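Local coordinates for protein flavin-containing monooxygenase (Allium sativum, PDB 6WPU) that probably oxidises the sulfur of S-allyl-L-cysteine to its sulfoxide, using a bound flavin-adenine dinucleotide as cofactor, at residues I27-G31 with T49-R53; D174-C179 with P330-V335. One frame throughout, in Å; residues are numbered along the deposited sequence.

Contact 1 of 2, residues I27-G31 with T49-R53; sequences IIGAG and TIFER. With FAD (flavin-adenine dinucleotide), chain B; SO4 (sulfate ion), chain G.
The carboxylate of E52 reaches from one strand segment to the turn after the other, where its OE2 receives the backbone N-H of A30 at 2.8 Å, nearly along the C-O axis. CG stands anti to the backbone N (chi1 170°) and the chain then bends at chi2 (53°), which sets OE2 beside the methyl of A30, with A30 CB 3.6 Å from E52 OE2. Both oxygens also accept ribose hydroxyls of the FAD: O2B donates to OE1 at 2.7 Å and O3B to OE2 at 2.8 Å, while G54 N is a further partner of OE1. With an alanine in place of E52, both ribose hydroxyls and the A30 amide would probably be left without their acceptor. This is the Rossmann beta-alpha-beta unit of strand 24-28, helix 32-43 and strand 47-52, with an acid near the C-terminal part of its second strand and a glycine-rich turn consistent with GxGxxG. G29 is confined to glycine by its backbone angles, and a CB there would strike O4B of the ribose. The two strands run parallel, joined by I27 N to T49 O, F51 N to I27 O and G29 N to F51 O. On the face covered by helix 32-43, I27 and I50 lie side by side, I27 CD1 3.9 Å from I50 CG1; on the other, F51 meets the ring of W161. R53 brings its guanidinium edge to the cofactor: NE donates to O2B at 3.0 Å, and NH2 binds O2 of a sulfate, probably from the crystallisation liquor, at 2.6 Å.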
loop_
_atom_site.group_PDB
_atom_site.type_symbol
_atom_site.label_atom_id
_atom_site.label_comp_id
_atom_site.label_asym_id
_atom_site.label_seq_id
_atom_site.Cartn_x
_atom_site.Cartn_y
_atom_site.Cartn_z
ATOM N N ILE A 27 -6.562 -16.250 6.620
ATOM C CA ILE A 27 -5.983 -14.937 6.377
ATOM C C ILE A 27 -4.727 -15.130 5.544
ATOM O O ILE A 27 -3.803 -15.849 5.953
ATOM C CB ILE A 27 -5.671 -14.196 7.682
ATOM C CG1 ILE A 27 -6.969 -13.976 8.450
ATOM C CG2 ILE A 27 -4.977 -12.853 7.391
ATOM C CD1 ILE A 27 -6.733 -13.734 9.862
ATOM N N ILE A 28 -4.697 -14.508 4.376
ATOM C CA ILE A 28 -3.572 -14.637 3.463
ATOM C C ILE A 28 -2.738 -13.374 3.604
ATOM O O ILE A 28 -3.106 -12.323 3.074
ATOM C CB ILE A 28 -4.035 -14.863 2.024
ATOM C CG1 ILE A 28 -4.939 -16.096 1.970
ATOM C CG2 ILE A 28 -2.826 -15.032 1.089
ATOM C CD1 ILE A 28 -5.511 -16.319 0.620
ATOM N N GLY A 29 -1.633 -13.482 4.335
ATOM C CA GLY A 29 -0.632 -12.436 4.516
ATOM C C GLY A 29 -0.640 -11.953 5.958
ATOM O O GLY A 29 -1.695 -11.855 6.592
ATOM N N ALA A 30 0.548 -11.667 6.495
ATOM C CA ALA A 30 0.675 -11.114 7.843
ATOM C C ALA A 30 1.466 -9.808 7.836
ATOM O O ALA A 30 2.327 -9.569 8.692
ATOM C CB ALA A 30 1.313 -12.124 8.795
ATOM N N GLY A 31 1.199 -8.945 6.848
ATOM C CA GLY A 31 1.541 -7.542 6.962
ATOM C C GLY A 31 0.546 -6.869 7.887
ATOM O O GLY A 31 -0.229 -7.526 8.591
ATOM N N THR A 49 -6.743 -19.318 10.478
ATOM C CA THR A 49 -5.401 -19.769 10.128
ATOM C C THR A 49 -4.755 -18.652 9.317
ATOM O O THR A 49 -5.312 -18.213 8.303
ATOM C CB THR A 49 -5.429 -21.079 9.328
ATOM O OG1 THR A 49 -6.073 -22.111 10.095
ATOM C CG2 THR A 49 -4.016 -21.517 8.956
ATOM N N ILE A 50 -3.598 -18.182 9.769
ATOM C CA ILE A 50 -2.896 -17.078 9.126
ATOM C C ILE A 50 -1.712 -17.647 8.356
ATOM O O ILE A 50 -0.859 -18.331 8.936
ATOM C CB ILE A 50 -2.424 -16.043 10.156
ATOM C CG1 ILE A 50 -3.565 -15.698 11.130
ATOM C CG2 ILE A 50 -1.871 -14.824 9.438
ATOM C CD1 ILE A 50 -3.078 -15.128 12.452
ATOM N N PHE A 51 -1.644 -17.357 7.061
ATOM C CA PHE A 51 -0.553 -17.815 6.214
ATOM C C PHE A 51 0.344 -16.635 5.897
ATOM O O PHE A 51 -0.138 -15.601 5.420
ATOM C CB PHE A 51 -1.073 -18.438 4.910
ATOM C CG PHE A 51 -1.982 -19.607 5.115
ATOM C CD1 PHE A 51 -1.468 -20.905 5.193
ATOM C CD2 PHE A 51 -3.348 -19.412 5.256
ATOM C CE1 PHE A 51 -2.312 -21.999 5.401
ATOM C CE2 PHE A 51 -4.213 -20.491 5.465
ATOM C CZ PHE A 51 -3.690 -21.796 5.530
ATOM N N GLU A 52 1.641 -16.779 6.162
ATOM C CA GLU A 52 2.621 -15.753 5.810
ATOM C C GLU A 52 3.767 -16.398 5.042
ATOM O O GLU A 52 4.411 -17.333 5.536
ATOM C CB GLU A 52 3.145 -15.029 7.050
ATOM C CG GLU A 52 4.348 -14.112 6.780
ATOM C CD GLU A 52 4.107 -13.108 5.649
ATOM O OE1 GLU A 52 4.940 -13.061 4.708
ATOM O OE2 GLU A 52 3.100 -12.363 5.702
ATOM N N ARG A 53 4.011 -15.892 3.833
ATOM C CA ARG A 53 5.058 -16.443 2.977
ATOM C C ARG A 53 6.456 -16.208 3.559
ATOM O O ARG A 53 7.320 -17.085 3.473
ATOM C CB ARG A 53 4.924 -15.828 1.587
ATOM C CG ARG A 53 6.191 -15.750 0.807
ATOM C CD ARG A 53 6.316 -14.398 0.150
ATOM N NE ARG A 53 6.614 -13.340 1.119
ATOM C CZ ARG A 53 7.825 -13.080 1.617
ATOM N NH1 ARG A 53 7.982 -12.092 2.492
ATOM N NH2 ARG A 53 8.869 -13.813 1.248
HETATM P PA FAD B . 1.972 -5.697 2.856
HETATM O O1A FAD B . 2.795 -4.839 3.819
HETATM O O2A FAD B . 2.412 -5.910 1.496
HETATM O O5B FAD B . 1.824 -7.124 3.339
HETATM C C5B FAD B . 1.312 -8.240 2.620
HETATM C C4B FAD B . 1.827 -9.565 3.227
HETATM O O4B FAD B . 1.273 -10.712 2.644
HETATM C C3B FAD B . 3.323 -9.703 3.142
HETATM O O3B FAD B . 3.866 -10.004 4.386
HETATM C C2B FAD B . 3.543 -10.834 2.201
HETATM O O2B FAD B . 4.688 -11.560 2.472
HETATM C C1B FAD B . 2.300 -11.642 2.432
HETATM N N9A FAD B . 1.920 -12.471 1.310
HETATM C C8A FAD B . 1.821 -12.050 -0.011
HETATM N N7A FAD B . 1.449 -13.076 -0.786
HETATM C C5A FAD B . 1.309 -14.225 -0.004
HETATM C C6A FAD B . 0.965 -15.550 -0.262
HETATM N N6A FAD B . 0.643 -15.996 -1.596
HETATM N N1A FAD B . 0.901 -16.431 0.753
HETATM C C2A FAD B . 1.197 -16.071 2.028
HETATM N N3A FAD B . 1.543 -14.797 2.329
HETATM C C4A FAD B . 1.608 -13.860 1.344
HETATM N N1 FAD B . 1.541 3.721 4.923
HETATM C C2 FAD B . 1.612 4.535 6.108
HETATM O O2 FAD B . 0.651 4.446 7.053
HETATM N N3 FAD B . 2.597 5.487 6.247
HETATM C C4 FAD B . 3.580 5.616 5.289
HETATM O O4 FAD B . 4.572 6.534 5.405
HETATM C C4X FAD B . 3.685 4.649 4.180
HETATM N N5 FAD B . 4.807 4.637 3.361
HETATM C C5X FAD B . 4.899 3.688 2.348
HETATM C C6 FAD B . 6.025 3.685 1.513
HETATM C C7 FAD B . 6.121 2.725 0.511
HETATM C C7M FAD B . 7.330 2.738 -0.387
HETATM C C8 FAD B . 5.112 1.781 0.332
HETATM C C8M FAD B . 5.184 0.746 -0.744
HETATM C C9 FAD B . 3.986 1.785 1.161
HETATM C C9A FAD B . 3.879 2.735 2.167
HETATM N N10 FAD B . 2.729 2.726 3.030
HETATM C C10 FAD B . 2.625 3.681 4.051
HETATM C "C1'" FAD B . 1.642 1.759 2.811
HETATM C "C2'" FAD B . 1.810 0.329 3.280
HETATM O "O2'" FAD B . 1.548 -0.505 2.228
HETATM C "C3'" FAD B . 0.740 0.121 4.328
HETATM O "O3'" FAD B . 1.212 0.854 5.392
HETATM C "C4'" FAD B . 0.527 -1.318 4.781
HETATM O "O4'" FAD B . 1.768 -1.850 5.070
HETATM C "C5'" FAD B . -0.251 -2.231 3.827
HETATM O "O5'" FAD B . 0.042 -3.506 4.320
HETATM P P FAD B . -0.471 -4.920 3.823
HETATM O O1P FAD B . -0.611 -5.940 5.016
HETATM O O2P FAD B . -1.747 -4.597 2.949
HETATM O O3P FAD B . 0.563 -5.247 2.586
HETATM S S SO4 G . 11.712 -13.526 4.043
HETATM O O1 SO4 G . 13.002 -12.957 3.649
HETATM O O2 SO4 G . 10.763 -13.417 2.935
HETATM O O3 SO4 G . 11.181 -12.805 5.202
HETATM O O4 SO4 G . 11.904 -14.930 4.395
#

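Contact 2 of 2, residues D174-C179 with P330-V335; sequences DAVVVC and PSLSFV. With FAD (flavin-adenine dinucleotide), chain B.
One water is shared by both strands at one end of the pairing: it donates to V176 O and, at 2.7 Å, to P330 O, and is also hydrogen-bonded to S333 OG at 2.8 Å. The serine hydroxyl sits between its own backbone N and carbonyl carbon (chi1 62°), a rotation that turns it to the water and lays it against the methyls of V177, with CG2 3.6 Å from OG. P330, which follows a cis peptide bond, leads through S331 into the short strand 332-334; S331 OG itself is engaged by W157 and L328. The pairing is parallel, the strand axes 16° apart, and it adds strand 332-334 as the outermost member of the five-stranded Rossmann-type sheet that carries the FAD. Four backbone bonds hold the edge: V176 N to S331 O, S333 N to V176 O, V178 N to S333 O and V335 N to V178 O. On the face bearing V176, V178, L332 and F334, the valine V178 lies alongside the phenylalanine, its CB 3.6 Å from F334 CD2 and its CG2 over one ring face, while F300 meets the same ring edge-to-face. L332 CD1 touches both valines, 4.0 Å from V176 CB and 4.1 Å from V178 CG2. The opposite face is closed by helices 32-43 and 343-358. There V177 CG1 meets V335 CG2 at 3.5 Å, the two side chains crossing at a slant, and C179 SG rests against V335 CB. The carbonyl O of C179 comes 3.5 Å from C5B of the FAD.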
loop_
_atom_site.group_PDB
_atom_site.type_symbol
_atom_site.label_atom_id
_atom_site.label_comp_id
_atom_site.label_asym_id
_atom_site.label_seq_id
_atom_site.Cartn_x
_atom_site.Cartn_y
_atom_site.Cartn_z
ATOM N N ASP A 174 -14.423 -21.796 6.062
ATOM C CA ASP A 174 -15.698 -21.147 5.765
ATOM C C ASP A 174 -15.507 -19.870 4.954
ATOM O O ASP A 174 -16.394 -19.491 4.176
ATOM C CB ASP A 174 -16.424 -20.801 7.055
ATOM C CG ASP A 174 -16.782 -22.032 7.873
ATOM O OD1 ASP A 174 -17.360 -22.986 7.301
ATOM O OD2 ASP A 174 -16.475 -22.029 9.086
ATOM N N ALA A 175 -14.389 -19.174 5.155
ATOM C CA ALA A 175 -14.197 -17.862 4.555
ATOM C C ALA A 175 -12.709 -17.608 4.406
ATOM O O ALA A 175 -11.884 -18.165 5.135
ATOM C CB ALA A 175 -14.862 -16.753 5.392
ATOM N N VAL A 176 -12.371 -16.764 3.437
ATOM C CA VAL A 176 -10.990 -16.399 3.151
ATOM C C VAL A 176 -10.912 -14.879 3.085
ATOM O O VAL A 176 -11.695 -14.251 2.363
ATOM C CB VAL A 176 -10.509 -17.014 1.824
ATOM C CG1 VAL A 176 -9.111 -16.465 1.444
ATOM C CG2 VAL A 176 -10.490 -18.523 1.916
ATOM N N VAL A 177 -9.978 -14.288 3.832
ATOM C CA VAL A 177 -9.705 -12.858 3.747
ATOM C C VAL A 177 -8.338 -12.669 3.097
ATOM O O VAL A 177 -7.319 -13.123 3.634
ATOM C CB VAL A 177 -9.748 -12.170 5.118
ATOM C CG1 VAL A 177 -9.640 -10.675 4.924
ATOM C CG2 VAL A 177 -11.022 -12.534 5.897
ATOM N N VAL A 178 -8.309 -11.979 1.963
ATOM C CA VAL A 178 -7.072 -11.775 1.203
ATOM C C VAL A 178 -6.406 -10.489 1.681
ATOM O O VAL A 178 -6.976 -9.399 1.549
ATOM C CB VAL A 178 -7.345 -11.724 -0.308
ATOM C CG1 VAL A 178 -6.048 -11.438 -1.093
ATOM C CG2 VAL A 178 -7.964 -13.041 -0.778
ATOM N N CYS A 179 -5.200 -10.617 2.248
ATOM C CA CYS A 179 -4.455 -9.495 2.825
ATOM C C CYS A 179 -3.029 -9.445 2.273
ATOM O O CYS A 179 -2.062 -9.243 3.019
ATOM C CB CYS A 179 -4.415 -9.601 4.346
ATOM S SG CYS A 179 -6.028 -9.661 5.152
ATOM N N PRO A 330 -20.316 -13.507 1.929
ATOM C CA PRO A 330 -19.113 -12.951 2.559
ATOM C C PRO A 330 -17.930 -13.918 2.685
ATOM O O PRO A 330 -16.965 -13.593 3.376
ATOM C CB PRO A 330 -19.610 -12.585 3.947
ATOM C CG PRO A 330 -20.598 -13.732 4.268
ATOM C CD PRO A 330 -21.256 -14.062 2.934
ATOM N N SER A 331 -18.002 -15.089 2.045
ATOM C CA SER A 331 -16.956 -16.089 2.233
ATOM C C SER A 331 -15.630 -15.677 1.582
ATOM O O SER A 331 -14.580 -16.247 1.901
ATOM C CB SER A 331 -17.445 -17.450 1.704
ATOM O OG SER A 331 -17.468 -17.498 0.289
ATOM N N LEU A 332 -15.633 -14.700 0.684
ATOM C CA LEU A 332 -14.375 -14.177 0.170
ATOM C C LEU A 332 -14.395 -12.665 0.336
ATOM O O LEU A 332 -15.399 -12.019 0.020
ATOM C CB LEU A 332 -14.155 -14.582 -1.291
ATOM C CG LEU A 332 -12.855 -14.057 -1.918
ATOM C CD1 LEU A 332 -11.625 -14.724 -1.289
ATOM C CD2 LEU A 332 -12.869 -14.254 -3.422
ATOM N N SER A 333 -13.305 -12.111 0.864
ATOM C CA SER A 333 -13.194 -10.670 1.052
ATOM C C SER A 333 -11.733 -10.240 0.919
ATOM O O SER A 333 -10.806 -11.061 1.000
ATOM C CB SER A 333 -13.754 -10.253 2.410
ATOM O OG SER A 333 -13.012 -10.861 3.451
ATOM N N PHE A 334 -11.540 -8.933 0.718
ATOM C CA PHE A 334 -10.216 -8.341 0.531
ATOM C C PHE A 334 -10.029 -7.194 1.512
ATOM O O PHE A 334 -10.897 -6.319 1.607
ATOM C CB PHE A 334 -10.029 -7.812 -0.904
ATOM C CG PHE A 334 -10.051 -8.880 -1.962
ATOM C CD1 PHE A 334 -11.254 -9.431 -2.378
ATOM C CD2 PHE A 334 -8.872 -9.319 -2.546
ATOM C CE1 PHE A 334 -11.284 -10.420 -3.357
ATOM C CE2 PHE A 334 -8.887 -10.304 -3.535
ATOM C CZ PHE A 334 -10.098 -10.856 -3.936
ATOM N N VAL A 335 -8.894 -7.177 2.219
ATOM C CA VAL A 335 -8.554 -6.071 3.113
ATOM C C VAL A 335 -7.383 -5.294 2.511
ATOM O O VAL A 335 -6.377 -5.884 2.102
ATOM C CB VAL A 335 -8.226 -6.559 4.537
ATOM C CG1 VAL A 335 -7.734 -5.395 5.407
ATOM C CG2 VAL A 335 -9.462 -7.155 5.190
HETATM P PA FAD B . 1.972 -5.697 2.856
HETATM O O1A FAD B . 2.795 -4.839 3.819
HETATM O O2A FAD B . 2.412 -5.910 1.496
HETATM O O5B FAD B . 1.824 -7.124 3.339
HETATM C C5B FAD B . 1.312 -8.240 2.620
HETATM C C4B FAD B . 1.827 -9.565 3.227
HETATM O O4B FAD B . 1.273 -10.712 2.644
HETATM C C3B FAD B . 3.323 -9.703 3.142
HETATM O O3B FAD B . 3.866 -10.004 4.386
HETATM C C2B FAD B . 3.543 -10.834 2.201
HETATM O O2B FAD B . 4.688 -11.560 2.472
HETATM C C1B FAD B . 2.300 -11.642 2.432
HETATM N N9A FAD B . 1.920 -12.471 1.310
HETATM C C8A FAD B . 1.821 -12.050 -0.011
HETATM N N7A FAD B . 1.449 -13.076 -0.786
HETATM C C5A FAD B . 1.309 -14.225 -0.004
HETATM C C6A FAD B . 0.965 -15.550 -0.262
HETATM N N6A FAD B . 0.643 -15.996 -1.596
HETATM N N1A FAD B . 0.901 -16.431 0.753
HETATM C C2A FAD B . 1.197 -16.071 2.028
HETATM N N3A FAD B . 1.543 -14.797 2.329
HETATM C C4A FAD B . 1.608 -13.860 1.344
HETATM N N1 FAD B . 1.541 3.721 4.923
HETATM C C2 FAD B . 1.612 4.535 6.108
HETATM O O2 FAD B . 0.651 4.446 7.053
HETATM N N3 FAD B . 2.597 5.487 6.247
HETATM C C4 FAD B . 3.580 5.616 5.289
HETATM O O4 FAD B . 4.572 6.534 5.405
HETATM C C4X FAD B . 3.685 4.649 4.180
HETATM N N5 FAD B . 4.807 4.637 3.361
HETATM C C5X FAD B . 4.899 3.688 2.348
HETATM C C6 FAD B . 6.025 3.685 1.513
HETATM C C7 FAD B . 6.121 2.725 0.511
HETATM C C7M FAD B . 7.330 2.738 -0.387
HETATM C C8 FAD B . 5.112 1.781 0.332
HETATM C C8M FAD B . 5.184 0.746 -0.744
HETATM C C9 FAD B . 3.986 1.785 1.161
HETATM C C9A FAD B . 3.879 2.735 2.167
HETATM N N10 FAD B . 2.729 2.726 3.030
HETATM C C10 FAD B . 2.625 3.681 4.051
HETATM C "C1'" FAD B . 1.642 1.759 2.811
HETATM C "C2'" FAD B . 1.810 0.329 3.280
HETATM O "O2'" FAD B . 1.548 -0.505 2.228
HETATM C "C3'" FAD B . 0.740 0.121 4.328
HETATM O "O3'" FAD B . 1.212 0.854 5.392
HETATM C "C4'" FAD B . 0.527 -1.318 4.781
HETATM O "O4'" FAD B . 1.768 -1.850 5.070
HETATM C "C5'" FAD B . -0.251 -2.231 3.827
HETATM O "O5'" FAD B . 0.042 -3.506 4.320
HETATM P P FAD B . -0.471 -4.920 3.823
HETATM O O1P FAD B . -0.611 -5.940 5.016
HETATM O O2P FAD B . -1.747 -4.597 2.949
HETATM O O3P FAD B . 0.563 -5.247 2.586
HETATM O O HOH W 1 -14.343 -13.287 3.802
HETATM O O HOH W 2 -6.435 -7.478 -0.439
#

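Contacts 1 and 2 are both buried and belong to one parallel sheet, in which strands 24-28 and 175-178 are direct neighbours; their centres lie about 12 Å apart. The seam between them is probably hydrogen-bonded from I28 to V177 and C179, with I28 also packing on V176 and I27 on the sulfur of C179. Helix 32-43 covers side chains of both. Their chemistry diverges with position: at the carboxyl end of the inner pair, contact 1 turns polar and grips the adenosine ribose through charged side chains, whereas contact 2, at the sheet's border, is largely aliphatic and aromatic, includes water-bridged carbonyls, and only brushes the cofactor.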